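Tapirin (Caldicellulosiruptor kristjanssonii, PDB 6N2B) probably binds cellulose at the cell surface through a calcium-containing C-terminal domain built largely as a beta-helix, and so probably helps the cell adhere to plant biomass. Local coordinates at residues N247-K251 with M270-N274; L376-I381 with R394-A400; V477-L481 with Y531-G535. All blocks are in the same frame, centred on the assembly; numbering follows the deposited sequence.

Contact 1. Residues N247-K251 with M270-N274; sequences NLICK and MYIQN
Leu248-Cys250 and Met270-Ile272 run side by side as parallel strands, their axes 4.7 Å apart and 11° from parallel. Three backbone hydrogen bonds set the register. Tyr271 N gives to Leu248 O at 3.0 Å; Cys250 N then gives to Tyr271 O at 2.9 Å; and Gln273 N reaches Cys250 O at 3.0 Å. Leu248 O also receives a CA-H...O contact from Met270.

The apolar contacts divide between the two faces. On one, Leu248 and Met270 lie alongside each other and point the same way, CD1 of the leucine meeting CE of the methionine at 3.9 Å; Ile272 CD1 lies more loosely against both Leu248 CD2 and Cys250 CB, and Val255 of strand 254-257 touches both Cys250 and Ile272. On the other face Ile249 CG1 meets Tyr271 CB at 4.2 Å, and Ile412 of helix 408-413 packs on both residues.

The polar side-chain contacts lie at the strand end. With CG anti to the backbone N (chi1 180°), the Tyr271 ring runs beside the strand end, with Cys250 O at its edge. Its OH donates to Gln273 OE1 at 3.0 Å, from above the amide's carbonyl plane. Gln273 CG rests 3.5 Å from Lys251 O, and the bend at chi2 (76°) turns OE1 back to the tyrosine hydroxyl. Lys251 NZ turns instead to the carbonyls of Ile412 and Phe415.

The chemistry implies a buried apolar step between successive coils, where the backbone carries the directional bonds and the tyrosine hydroxyl donates to the glutamine two residues on, just past the strand end.

Contact 2. Residues L376-I381 with R394-A400; sequences LVTRAI and RQVNPSA
Two neighbouring coils of the parallel beta-helix meet here, at the corner where the chain turns at Arg379 and strand 376-378 gives way to strand 380-381. Strands 394-396 and 376-378 run parallel, their axes 4.8 Å apart at closest approach. The backbone bonds Gln395 N to Leu376 O, Thr378 N to Gln395 O and Asn397 N to Thr378 O fix the register.

Beyond the strands, Arg379 reaches along the turn Asn397-Ala400. Its CG passes Asn397 O at 3.5 Å; from there the extended chain (chi2 -165°, chi3 -174°) takes CD past Pro398 O at 3.6 Å and NE on to Ala400. The guanidinium then takes Ala400 O side-on: NE and NH2 each lie 2.9 Å from Ala400 O, which sits in the guanidinium plane, and both donors approach from the same face of the carbonyl. NH1 forms a salt bridge with Asp358. The turn is type I, with Ala400 N bonded to Asn397 O, and Asn397 OD1 accepts from Ser399 N in an Asx turn. An alanine at Arg379 is likely to leave Ala400 O without either of these donors and Asp358 without this charged mate.

Apolar contacts add to this. Beside the arginine, Val377 CG1 meets Ala400 CB at 4.1 Å; on the face of Thr378 and Val396, Thr378 CG2 lies 4.0 Å from Val396 CG2, which also receives Ile381 CG2 crosswise.

A single arginine thus ties a carbonyl of the departing chain to an aspartate on the preceding coil, so that polar bonds continue the connection where strand pairing stops.

Contact 3. Residues V477-L481 with Y531-G535; sequences VRLYL and YKRAG
Lys532, Tyr480 and Arg478 bury the most surface in this contact, and between them they join one face of a strand to an irregular segment by a CH-pi contact, aliphatic packing over a guanidinium face and one hydrogen bond. Tyr480 presents its hydroxyl to the backbone: OH donates to Lys532 O at 2.7 Å, approaching from above the carbonyl plane, 52° out of it. That carbonyl lies at the edge of the phenol ring, near its plane. One face of the same ring takes the methyl of Ala534, whose CB stands 3.9 Å from the ring centroid and 27° off the normal, a CH-pi contact displaced toward the rim. With CG anti to the carbonyl carbon (chi1 -59°), the ring leaves the strand towards 532-534, and these two contacts should limit its rotation.

Arg478 and Lys532 meet through the lysine's aliphatic part. Both chains bend at chi2, and Lys532 CD comes over the centre of the guanidinium face, 3.7 Å from Arg478 CZ, while Lys532 CG lies 3.7 Å from Arg478 NE. The charged ends are also close, Arg478 NH2 to Lys532 NZ being 4.1 Å. Glu508 probably eases this pairing of like charges: it makes a long, weak ion pair with Arg478 NE and touches the Lys532 side chain.

In the fold, strand 478-483 pairs with strands 448-453 and 510-513. The 532-535 segment leads out of strand 526-531, and Gly535 occupies the N-cap position of helix 536-546. Val450 of strand 448-453 and Ile538 of that helix both touch Tyr480, so the phenol sits where strands 448-453 and 478-483 meet the helix start.

From the N terminus, contact 1 comes first, bringing strand 269-272 back beside strand 240-250 after an 18-residue excursion. Further along, contact 2 does the same for strands 375-378 and 393-396 over 12 residues, at the far end of the row of coils; the chain then returns past contact 1 through helix 408-413. Contact 3 spans 49 residues and joins strand 478-483 to the approach of helix 536-546. The three loops follow in series, none nested or crossed. Contacts 1 and 2 have centres about 28 Å apart, whereas those of contacts 2 and 3 are about 50 Å apart, on opposite sides of the chain's centre.

Contact 1. Residues N247-K251 with M270-N274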
ATOM      1  N   ASN A 247      -6.534  -2.928  -3.038  1.00 16.21           N
ATOM      2  CA  ASN A 247      -6.480  -2.798  -1.590  1.00 24.13           C
ATOM      3  C   ASN A 247      -5.037  -2.630  -1.124  1.00 25.55           C
ATOM      4  O   ASN A 247      -4.098  -3.120  -1.762  1.00 25.55           O
ATOM      5  CB  ASN A 247      -7.138  -4.016  -0.887  1.00 20.49           C
ATOM      6  CG  ASN A 247      -8.497  -4.397  -1.503  1.00 26.99           C
ATOM      7  OD1 ASN A 247      -9.487  -3.677  -1.342  1.00 32.42           O
ATOM      8  ND2 ASN A 247      -8.547  -5.533  -2.190  1.00 20.46           N
ATOM      9  N   LEU A 248      -4.867  -1.909  -0.014  1.00 18.87           N
ATOM     10  CA  LEU A 248      -3.602  -1.854   0.715  1.00 15.61           C
ATOM     11  C   LEU A 248      -3.950  -2.164   2.160  1.00 19.40           C
ATOM     12  O   LEU A 248      -4.468  -1.294   2.859  1.00 25.55           O
ATOM     13  CB  LEU A 248      -2.933  -0.493   0.594  1.00 14.49           C
ATOM     14  CG  LEU A 248      -1.500  -0.323   1.123  1.00 17.38           C
ATOM     15  CD1 LEU A 248      -0.924   0.955   0.599  1.00 17.31           C
ATOM     16  CD2 LEU A 248      -1.394  -0.310   2.643  1.00 19.57           C
ATOM     17  N   ILE A 249      -3.666  -3.377   2.613  1.00 17.89           N
ATOM     18  CA  ILE A 249      -3.960  -3.790   3.985  1.00 23.00           C
ATOM     19  C   ILE A 249      -2.658  -3.898   4.768  1.00 16.94           C
ATOM     20  O   ILE A 249      -1.759  -4.660   4.396  1.00 18.07           O
ATOM     21  CB  ILE A 249      -4.713  -5.125   4.030  1.00 21.20           C
ATOM     22  CG1 ILE A 249      -6.093  -4.979   3.387  1.00 14.94           C
ATOM     23  CG2 ILE A 249      -4.769  -5.623   5.469  1.00 16.06           C
ATOM     24  CD1 ILE A 249      -6.791  -6.280   3.148  1.00 11.54           C
ATOM     25  N   CYS A 250      -2.559  -3.162   5.864  1.00 16.02           N
ATOM     26  CA  CYS A 250      -1.397  -3.266   6.735  1.00 19.52           C
ATOM     27  C   CYS A 250      -1.865  -3.667   8.121  1.00 21.16           C
ATOM     28  O   CYS A 250      -2.609  -2.921   8.766  1.00 22.17           O
ATOM     29  CB  CYS A 250      -0.614  -1.962   6.814  1.00 18.98           C
ATOM     30  SG  CYS A 250       0.689  -2.099   8.071  1.00 17.96           S
ATOM     31  N   LYS A 251      -1.428  -4.833   8.583  1.00 20.62           N
ATOM     32  CA  LYS A 251      -1.859  -5.308   9.885  1.00 21.79           C
ATOM     33  C   LYS A 251      -0.794  -5.120  10.962  1.00 26.25           C
ATOM     34  O   LYS A 251      -0.995  -5.559  12.098  1.00 25.27           O
ATOM     35  CB  LYS A 251      -2.316  -6.757   9.773  1.00 19.26           C
ATOM     36  CG  LYS A 251      -3.614  -6.853   8.968  1.00 25.90           C
ATOM     37  CD  LYS A 251      -4.482  -8.038   9.362  1.00 36.92           C
ATOM     38  CE  LYS A 251      -5.329  -7.794  10.609  1.00 31.84           C
ATOM     39  NZ  LYS A 251      -6.398  -8.840  10.753  1.00 25.50           N
ATOM     40  N   MET A 270      -8.241   0.779   1.968  1.00 17.64           N
ATOM     41  CA  MET A 270      -6.946   0.944   2.617  1.00 25.29           C
ATOM     42  C   MET A 270      -7.158   0.748   4.113  1.00 17.23           C
ATOM     43  O   MET A 270      -7.724   1.615   4.786  1.00 18.71           O
ATOM     44  CB  MET A 270      -6.343   2.311   2.316  1.00 24.76           C
ATOM     45  CG  MET A 270      -4.944   2.515   2.856  1.00 15.16           C
ATOM     46  SD  MET A 270      -4.352   4.144   2.353  1.00 26.36           S
ATOM     47  CE  MET A 270      -2.594   3.907   2.539  1.00 28.27           C
ATOM     48  N   TYR A 271      -6.730  -0.399   4.623  1.00 17.95           N
ATOM     49  CA  TYR A 271      -6.858  -0.731   6.035  1.00 23.71           C
ATOM     50  C   TYR A 271      -5.523  -0.467   6.720  1.00 19.21           C
ATOM     51  O   TYR A 271      -4.502  -1.059   6.355  1.00 18.40           O
ATOM     52  CB  TYR A 271      -7.298  -2.191   6.219  1.00 21.00           C
ATOM     53  CG  TYR A 271      -7.451  -2.637   7.666  1.00 19.12           C
ATOM     54  CD1 TYR A 271      -6.332  -2.911   8.452  1.00 22.64           C
ATOM     55  CD2 TYR A 271      -8.711  -2.783   8.248  1.00 23.06           C
ATOM     56  CE1 TYR A 271      -6.453  -3.319   9.776  1.00 24.89           C
ATOM     57  CE2 TYR A 271      -8.848  -3.199   9.574  1.00 26.90           C
ATOM     58  CZ  TYR A 271      -7.708  -3.465  10.331  1.00 27.91           C
ATOM     59  OH  TYR A 271      -7.802  -3.873  11.638  1.00 26.17           O
ATOM     60  N   ILE A 272      -5.540   0.394   7.723  1.00 16.90           N
ATOM     61  CA  ILE A 272      -4.346   0.737   8.477  1.00 22.07           C
ATOM     62  C   ILE A 272      -4.587   0.324   9.922  1.00 27.17           C
ATOM     63  O   ILE A 272      -5.299   1.014  10.666  1.00 28.68           O
ATOM     64  CB  ILE A 272      -4.014   2.225   8.373  1.00 23.82           C
ATOM     65  CG1 ILE A 272      -3.900   2.623   6.896  1.00 24.31           C
ATOM     66  CG2 ILE A 272      -2.756   2.546   9.163  1.00 23.36           C
ATOM     67  CD1 ILE A 272      -2.827   1.879   6.119  1.00 17.22           C
ATOM     68  N   GLN A 273      -3.978  -0.793  10.328  1.00 21.69           N
ATOM     69  CA  GLN A 273      -4.216  -1.366  11.654  1.00 23.79           C
ATOM     70  C   GLN A 273      -4.000  -0.355  12.780  1.00 25.94           C
ATOM     71  O   GLN A 273      -4.819  -0.259  13.702  1.00 29.60           O
ATOM     72  CB  GLN A 273      -3.312  -2.580  11.858  1.00 33.82           C
ATOM     73  CG  GLN A 273      -3.214  -3.065  13.292  1.00 25.01           C
ATOM     74  CD  GLN A 273      -4.450  -3.821  13.706  1.00 25.97           C
ATOM     75  OE1 GLN A 273      -5.150  -4.396  12.872  1.00 32.53           O
ATOM     76  NE2 GLN A 273      -4.730  -3.823  14.999  1.00 37.45           N
ATOM     77  N   ASN A 274      -2.897   0.400  12.740  1.00 20.14           N
ATOM     78  CA  ASN A 274      -2.616   1.364  13.801  1.00 25.39           C
ATOM     79  C   ASN A 274      -2.453   2.788  13.279  1.00 32.88           C
ATOM     80  O   ASN A 274      -3.324   3.626  13.536  1.00 29.70           O
ATOM     81  CB  ASN A 274      -1.391   0.933  14.603  1.00 27.99           C
ATOM     82  CG  ASN A 274      -1.048   1.920  15.699  1.00 34.14           C
ATOM     83  OD1 ASN A 274      -1.846   2.146  16.618  1.00 31.62           O
ATOM     84  ND2 ASN A 274       0.135   2.530  15.602  1.00 36.65           N
TER

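Contact 2. Residues L376-I381 with R394-A400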
ATOM      1  N   LEU A 376     -20.173  19.470   8.794  1.00 37.45           N
ATOM      2  CA  LEU A 376     -19.213  18.998   9.781  1.00 27.02           C
ATOM      3  C   LEU A 376     -19.928  18.922  11.119  1.00 28.40           C
ATOM      4  O   LEU A 376     -20.596  19.881  11.511  1.00 33.37           O
ATOM      5  CB  LEU A 376     -18.008  19.938   9.862  1.00 23.22           C
ATOM      6  CG  LEU A 376     -16.756  19.469  10.617  1.00 21.61           C
ATOM      7  CD1 LEU A 376     -15.553  20.277  10.160  1.00 19.84           C
ATOM      8  CD2 LEU A 376     -16.905  19.572  12.136  1.00 18.94           C
ATOM      9  N   VAL A 377     -19.793  17.794  11.818  1.00 25.56           N
ATOM     10  CA  VAL A 377     -20.476  17.561  13.096  1.00 24.67           C
ATOM     11  C   VAL A 377     -19.454  17.140  14.141  1.00 27.65           C
ATOM     12  O   VAL A 377     -18.934  16.019  14.085  1.00 30.55           O
ATOM     13  CB  VAL A 377     -21.567  16.498  12.975  1.00 26.88           C
ATOM     14  CG1 VAL A 377     -22.223  16.278  14.326  1.00 27.44           C
ATOM     15  CG2 VAL A 377     -22.569  16.908  11.938  1.00 25.98           C
ATOM     16  N   THR A 378     -19.192  18.012  15.116  1.00 30.69           N
ATOM     17  CA  THR A 378     -18.204  17.737  16.154  1.00 31.05           C
ATOM     18  C   THR A 378     -18.840  17.837  17.535  1.00 26.51           C
ATOM     19  O   THR A 378     -19.803  18.574  17.736  1.00 41.96           O
ATOM     20  CB  THR A 378     -16.993  18.693  16.050  1.00 25.69           C
ATOM     21  OG1 THR A 378     -15.928  18.213  16.878  1.00 28.73           O
ATOM     22  CG2 THR A 378     -17.362  20.116  16.470  1.00 25.43           C
ATOM     23  N   ARG A 379     -18.302  17.085  18.491  1.00 31.94           N
ATOM     24  CA  ARG A 379     -18.781  17.156  19.869  1.00 35.44           C
ATOM     25  C   ARG A 379     -18.087  18.244  20.680  1.00 33.27           C
ATOM     26  O   ARG A 379     -18.664  18.730  21.661  1.00 35.79           O
ATOM     27  CB  ARG A 379     -18.613  15.796  20.570  1.00 28.14           C
ATOM     28  CG  ARG A 379     -19.502  14.702  19.982  1.00 32.78           C
ATOM     29  CD  ARG A 379     -19.633  13.472  20.878  1.00 31.52           C
ATOM     30  NE  ARG A 379     -20.377  12.400  20.210  1.00 31.68           N
ATOM     31  CZ  ARG A 379     -19.814  11.326  19.647  1.00 35.77           C
ATOM     32  NH1 ARG A 379     -18.495  11.165  19.668  1.00 26.80           N
ATOM     33  NH2 ARG A 379     -20.568  10.408  19.055  1.00 33.54           N
ATOM     34  N   ALA A 380     -16.874  18.633  20.289  1.00 27.66           N
ATOM     35  CA  ALA A 380     -16.129  19.715  20.920  1.00 27.89           C
ATOM     36  C   ALA A 380     -15.221  20.349  19.879  1.00 31.13           C
ATOM     37  O   ALA A 380     -14.821  19.697  18.907  1.00 33.55           O
ATOM     38  CB  ALA A 380     -15.305  19.226  22.111  1.00 32.64           C
ATOM     39  N   ILE A 381     -14.885  21.620  20.099  1.00 34.11           N
ATOM     40  CA  ILE A 381     -14.205  22.444  19.106  1.00 32.82           C
ATOM     41  C   ILE A 381     -13.207  23.350  19.815  1.00 41.51           C
ATOM     42  O   ILE A 381     -13.373  23.692  20.992  1.00 47.74           O
ATOM     43  CB  ILE A 381     -15.225  23.269  18.292  1.00 29.74           C
ATOM     44  CG1 ILE A 381     -14.573  23.970  17.098  1.00 30.09           C
ATOM     45  CG2 ILE A 381     -15.915  24.263  19.202  1.00 31.00           C
ATOM     46  CD1 ILE A 381     -15.582  24.525  16.110  1.00 26.32           C
ATOM     47  N   ARG A 394     -21.805  23.843   9.917  1.00 38.05           N
ATOM     48  CA  ARG A 394     -20.862  23.400  10.941  1.00 35.74           C
ATOM     49  C   ARG A 394     -21.626  23.321  12.263  1.00 35.38           C
ATOM     50  O   ARG A 394     -22.248  24.301  12.680  1.00 37.05           O
ATOM     51  CB  ARG A 394     -19.662  24.369  10.992  1.00 33.78           C
ATOM     52  CG  ARG A 394     -19.146  24.770  12.352  1.00 47.63           C
ATOM     53  CD  ARG A 394     -18.542  26.191  12.358  1.00 47.98           C
ATOM     54  NE  ARG A 394     -18.189  26.616  13.722  1.00 59.48           N
ATOM     55  CZ  ARG A 394     -17.523  27.731  14.022  1.00 56.25           C
ATOM     56  NH1 ARG A 394     -17.137  28.546  13.045  1.00 49.89           N
ATOM     57  NH2 ARG A 394     -17.248  28.031  15.297  1.00 48.40           N
ATOM     58  N   GLN A 395     -21.619  22.151  12.900  1.00 33.75           N
ATOM     59  CA  GLN A 395     -22.520  21.857  14.014  1.00 30.65           C
ATOM     60  C   GLN A 395     -21.742  21.327  15.216  1.00 40.10           C
ATOM     61  O   GLN A 395     -21.004  20.342  15.096  1.00 38.76           O
ATOM     62  CB  GLN A 395     -23.589  20.836  13.582  1.00 26.34           C
ATOM     63  CG  GLN A 395     -24.826  20.798  14.462  1.00 37.45           C
ATOM     64  CD  GLN A 395     -25.611  19.486  14.373  1.00 49.68           C
ATOM     65  OE1 GLN A 395     -25.151  18.439  14.831  1.00 46.66           O
ATOM     66  NE2 GLN A 395     -26.802  19.545  13.790  1.00 53.13           N
ATOM     67  N   VAL A 396     -21.908  21.967  16.376  1.00 35.94           N
ATOM     68  CA  VAL A 396     -21.296  21.511  17.624  1.00 35.02           C
ATOM     69  C   VAL A 396     -22.395  20.941  18.517  1.00 44.00           C
ATOM     70  O   VAL A 396     -23.381  21.628  18.826  1.00 43.65           O
ATOM     71  CB  VAL A 396     -20.541  22.635  18.349  1.00 30.90           C
ATOM     72  CG1 VAL A 396     -19.834  22.072  19.554  1.00 28.12           C
ATOM     73  CG2 VAL A 396     -19.557  23.316  17.424  1.00 23.54           C
ATOM     74  N   ASN A 397     -22.217  19.687  18.949  1.00 40.17           N
ATOM     75  CA  ASN A 397     -23.247  18.961  19.695  1.00 38.55           C
ATOM     76  C   ASN A 397     -22.550  17.950  20.591  1.00 36.12           C
ATOM     77  O   ASN A 397     -22.226  16.835  20.155  1.00 40.59           O
ATOM     78  CB  ASN A 397     -24.247  18.277  18.763  1.00 32.54           C
ATOM     79  CG  ASN A 397     -25.229  17.374  19.508  1.00 37.92           C
ATOM     80  OD1 ASN A 397     -25.229  17.311  20.745  1.00 36.21           O
ATOM     81  ND2 ASN A 397     -26.084  16.681  18.753  1.00 34.53           N
ATOM     82  N   PRO A 398     -22.331  18.288  21.863  1.00 41.01           N
ATOM     83  CA  PRO A 398     -21.567  17.397  22.757  1.00 40.39           C
ATOM     84  C   PRO A 398     -22.160  16.006  22.930  1.00 40.84           C
ATOM     85  O   PRO A 398     -21.463  15.117  23.445  1.00 45.69           O
ATOM     86  CB  PRO A 398     -21.564  18.163  24.088  1.00 37.41           C
ATOM     87  CG  PRO A 398     -21.683  19.600  23.681  1.00 41.43           C
ATOM     88  CD  PRO A 398     -22.594  19.599  22.477  1.00 48.19           C
ATOM     89  N   SER A 399     -23.403  15.784  22.522  1.00 28.42           N
ATOM     90  CA  SER A 399     -24.066  14.498  22.684  1.00 37.39           C
ATOM     91  C   SER A 399     -24.473  13.921  21.331  1.00 38.24           C
ATOM     92  O   SER A 399     -25.438  13.152  21.226  1.00 37.97           O
ATOM     93  CB  SER A 399     -25.276  14.637  23.611  1.00 49.83           C
ATOM     94  OG  SER A 399     -26.479  14.845  22.875  1.00 52.27           O
ATOM     95  N   ALA A 400     -23.743  14.297  20.284  1.00 32.97           N
ATOM     96  CA  ALA A 400     -24.073  13.836  18.945  1.00 35.55           C
ATOM     97  C   ALA A 400     -23.955  12.316  18.847  1.00 41.83           C
ATOM     98  O   ALA A 400     -23.115  11.682  19.498  1.00 32.14           O
ATOM     99  CB  ALA A 400     -23.168  14.508  17.911  1.00 33.59           C
TER

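Contact 3. Residues V477-L481 with Y531-G535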
ATOM      1  N   VAL A 477       8.636 -12.467 -19.905  1.00 20.65           N
ATOM      2  CA  VAL A 477       8.280 -13.547 -18.983  1.00 28.35           C
ATOM      3  C   VAL A 477       7.555 -12.988 -17.762  1.00 18.14           C
ATOM      4  O   VAL A 477       7.917 -11.938 -17.221  1.00 20.34           O
ATOM      5  CB  VAL A 477       9.511 -14.387 -18.583  1.00 19.00           C
ATOM      6  CG1 VAL A 477      10.526 -13.578 -17.800  1.00 19.06           C
ATOM      7  CG2 VAL A 477       9.072 -15.588 -17.772  1.00 17.22           C
ATOM      8  N   ARG A 478       6.478 -13.658 -17.367  1.00 21.02           N
ATOM      9  CA  ARG A 478       5.760 -13.323 -16.147  1.00 17.31           C
ATOM     10  C   ARG A 478       6.499 -13.946 -14.975  1.00 19.45           C
ATOM     11  O   ARG A 478       6.713 -15.167 -14.944  1.00 16.59           O
ATOM     12  CB  ARG A 478       4.321 -13.831 -16.210  1.00 20.85           C
ATOM     13  CG  ARG A 478       3.506 -13.229 -17.332  1.00 17.33           C
ATOM     14  CD  ARG A 478       2.909 -11.926 -16.863  1.00 23.21           C
ATOM     15  NE  ARG A 478       2.532 -11.057 -17.972  1.00 23.25           N
ATOM     16  CZ  ARG A 478       1.371 -11.125 -18.609  1.00 15.93           C
ATOM     17  NH1 ARG A 478       0.463 -12.023 -18.257  1.00 12.73           N
ATOM     18  NH2 ARG A 478       1.132 -10.296 -19.607  1.00 18.88           N
ATOM     19  N   LEU A 479       6.878 -13.110 -14.012  1.00 18.00           N
ATOM     20  CA  LEU A 479       7.744 -13.499 -12.910  1.00 15.36           C
ATOM     21  C   LEU A 479       6.992 -13.407 -11.586  1.00 16.44           C
ATOM     22  O   LEU A 479       6.425 -12.361 -11.257  1.00 19.09           O
ATOM     23  CB  LEU A 479       8.970 -12.597 -12.885  1.00 18.69           C
ATOM     24  CG  LEU A 479      10.368 -13.161 -12.757  1.00 21.07           C
ATOM     25  CD1 LEU A 479      11.265 -12.072 -12.192  1.00 21.60           C
ATOM     26  CD2 LEU A 479      10.368 -14.392 -11.881  1.00 20.63           C
ATOM     27  N   TYR A 480       6.990 -14.497 -10.835  1.00 13.86           N
ATOM     28  CA  TYR A 480       6.425 -14.550  -9.490  1.00 16.97           C
ATOM     29  C   TYR A 480       7.567 -14.889  -8.532  1.00 22.80           C
ATOM     30  O   TYR A 480       8.111 -16.000  -8.571  1.00 16.49           O
ATOM     31  CB  TYR A 480       5.292 -15.573  -9.420  1.00 12.20           C
ATOM     32  CG  TYR A 480       4.226 -15.221 -10.389  1.00 18.24           C
ATOM     33  CD1 TYR A 480       4.337 -15.583 -11.725  1.00 15.96           C
ATOM     34  CD2 TYR A 480       3.125 -14.450  -9.991  1.00 15.59           C
ATOM     35  CE1 TYR A 480       3.370 -15.212 -12.638  1.00 17.83           C
ATOM     36  CE2 TYR A 480       2.155 -14.079 -10.892  1.00 11.47           C
ATOM     37  CZ  TYR A 480       2.280 -14.458 -12.212  1.00 17.49           C
ATOM     38  OH  TYR A 480       1.314 -14.088 -13.117  1.00 20.49           O
ATOM     39  N   LEU A 481       7.969 -13.917  -7.717  1.00 15.08           N
ATOM     40  CA  LEU A 481       9.092 -14.083  -6.809  1.00 16.53           C
ATOM     41  C   LEU A 481       8.549 -14.387  -5.427  1.00 16.46           C
ATOM     42  O   LEU A 481       7.723 -13.629  -4.907  1.00 15.94           O
ATOM     43  CB  LEU A 481       9.962 -12.821  -6.751  1.00 19.82           C
ATOM     44  CG  LEU A 481      10.395 -12.124  -8.046  1.00 25.04           C
ATOM     45  CD1 LEU A 481      11.066 -10.783  -7.777  1.00 14.56           C
ATOM     46  CD2 LEU A 481      11.319 -13.020  -8.834  1.00 25.72           C
ATOM     47  N   TYR A 531       1.035  -5.864 -11.627  1.00 18.67           N
ATOM     48  CA  TYR A 531       0.376  -7.078 -11.152  1.00 15.13           C
ATOM     49  C   TYR A 531      -0.219  -7.863 -12.323  1.00 16.49           C
ATOM     50  O   TYR A 531      -0.855  -7.296 -13.218  1.00 16.64           O
ATOM     51  CB  TYR A 531      -0.705  -6.728 -10.122  1.00 12.61           C
ATOM     52  CG  TYR A 531      -1.676  -7.860  -9.838  1.00 19.51           C
ATOM     53  CD1 TYR A 531      -1.334  -8.901  -8.979  1.00 14.80           C
ATOM     54  CD2 TYR A 531      -2.941  -7.886 -10.434  1.00 14.08           C
ATOM     55  CE1 TYR A 531      -2.222  -9.933  -8.723  1.00 15.95           C
ATOM     56  CE2 TYR A 531      -3.826  -8.897 -10.190  1.00 11.08           C
ATOM     57  CZ  TYR A 531      -3.467  -9.930  -9.339  1.00 24.10           C
ATOM     58  OH  TYR A 531      -4.356 -10.962  -9.091  1.00 23.55           O
ATOM     59  N   LYS A 532       0.027  -9.167 -12.336  1.00 15.29           N
ATOM     60  CA  LYS A 532      -0.621 -10.086 -13.270  1.00 17.10           C
ATOM     61  C   LYS A 532      -0.951 -11.363 -12.513  1.00 17.69           C
ATOM     62  O   LYS A 532      -0.044 -12.039 -12.011  1.00 19.09           O
ATOM     63  CB  LYS A 532       0.263 -10.395 -14.488  1.00 14.59           C
ATOM     64  CG  LYS A 532       0.561  -9.198 -15.394  1.00 15.46           C
ATOM     65  CD  LYS A 532      -0.594  -8.879 -16.346  1.00 12.86           C
ATOM     66  CE  LYS A 532      -0.353  -7.579 -17.116  1.00 13.25           C
ATOM     67  NZ  LYS A 532      -1.341  -7.301 -18.219  1.00 11.33           N
ATOM     68  N   ARG A 533      -2.241 -11.672 -12.399  1.00 17.24           N
ATOM     69  CA  ARG A 533      -2.664 -12.868 -11.682  1.00 19.52           C
ATOM     70  C   ARG A 533      -2.071 -14.117 -12.313  1.00 17.02           C
ATOM     71  O   ARG A 533      -2.102 -14.280 -13.540  1.00 25.03           O
ATOM     72  CB  ARG A 533      -4.184 -12.972 -11.676  1.00 24.37           C
ATOM     73  CG  ARG A 533      -4.699 -14.006 -10.709  1.00 25.46           C
ATOM     74  CD  ARG A 533      -6.206 -14.102 -10.757  1.00 29.39           C
ATOM     75  NE  ARG A 533      -6.699 -14.519  -9.457  1.00 35.41           N
ATOM     76  CZ  ARG A 533      -7.111 -13.679  -8.511  1.00 43.76           C
ATOM     77  NH1 ARG A 533      -7.520 -14.162  -7.340  1.00 43.80           N
ATOM     78  NH2 ARG A 533      -7.116 -12.361  -8.735  1.00 42.30           N
ATOM     79  N   ALA A 534      -1.551 -15.007 -11.470  1.00 14.15           N
ATOM     80  CA  ALA A 534      -0.884 -16.211 -11.958  1.00 22.09           C
ATOM     81  C   ALA A 534      -1.873 -17.234 -12.504  1.00 17.83           C
ATOM     82  O   ALA A 534      -2.999 -17.372 -12.013  1.00 14.68           O
ATOM     83  CB  ALA A 534      -0.063 -16.867 -10.841  1.00 16.94           C
ATOM     84  N   GLY A 535      -1.424 -17.975 -13.518  1.00 18.63           N
ATOM     85  CA  GLY A 535      -2.132 -19.153 -13.982  1.00 17.03           C
ATOM     86  C   GLY A 535      -2.080 -20.291 -12.966  1.00 18.81           C
ATOM     87  O   GLY A 535      -1.440 -20.218 -11.913  1.00 19.87           O
TER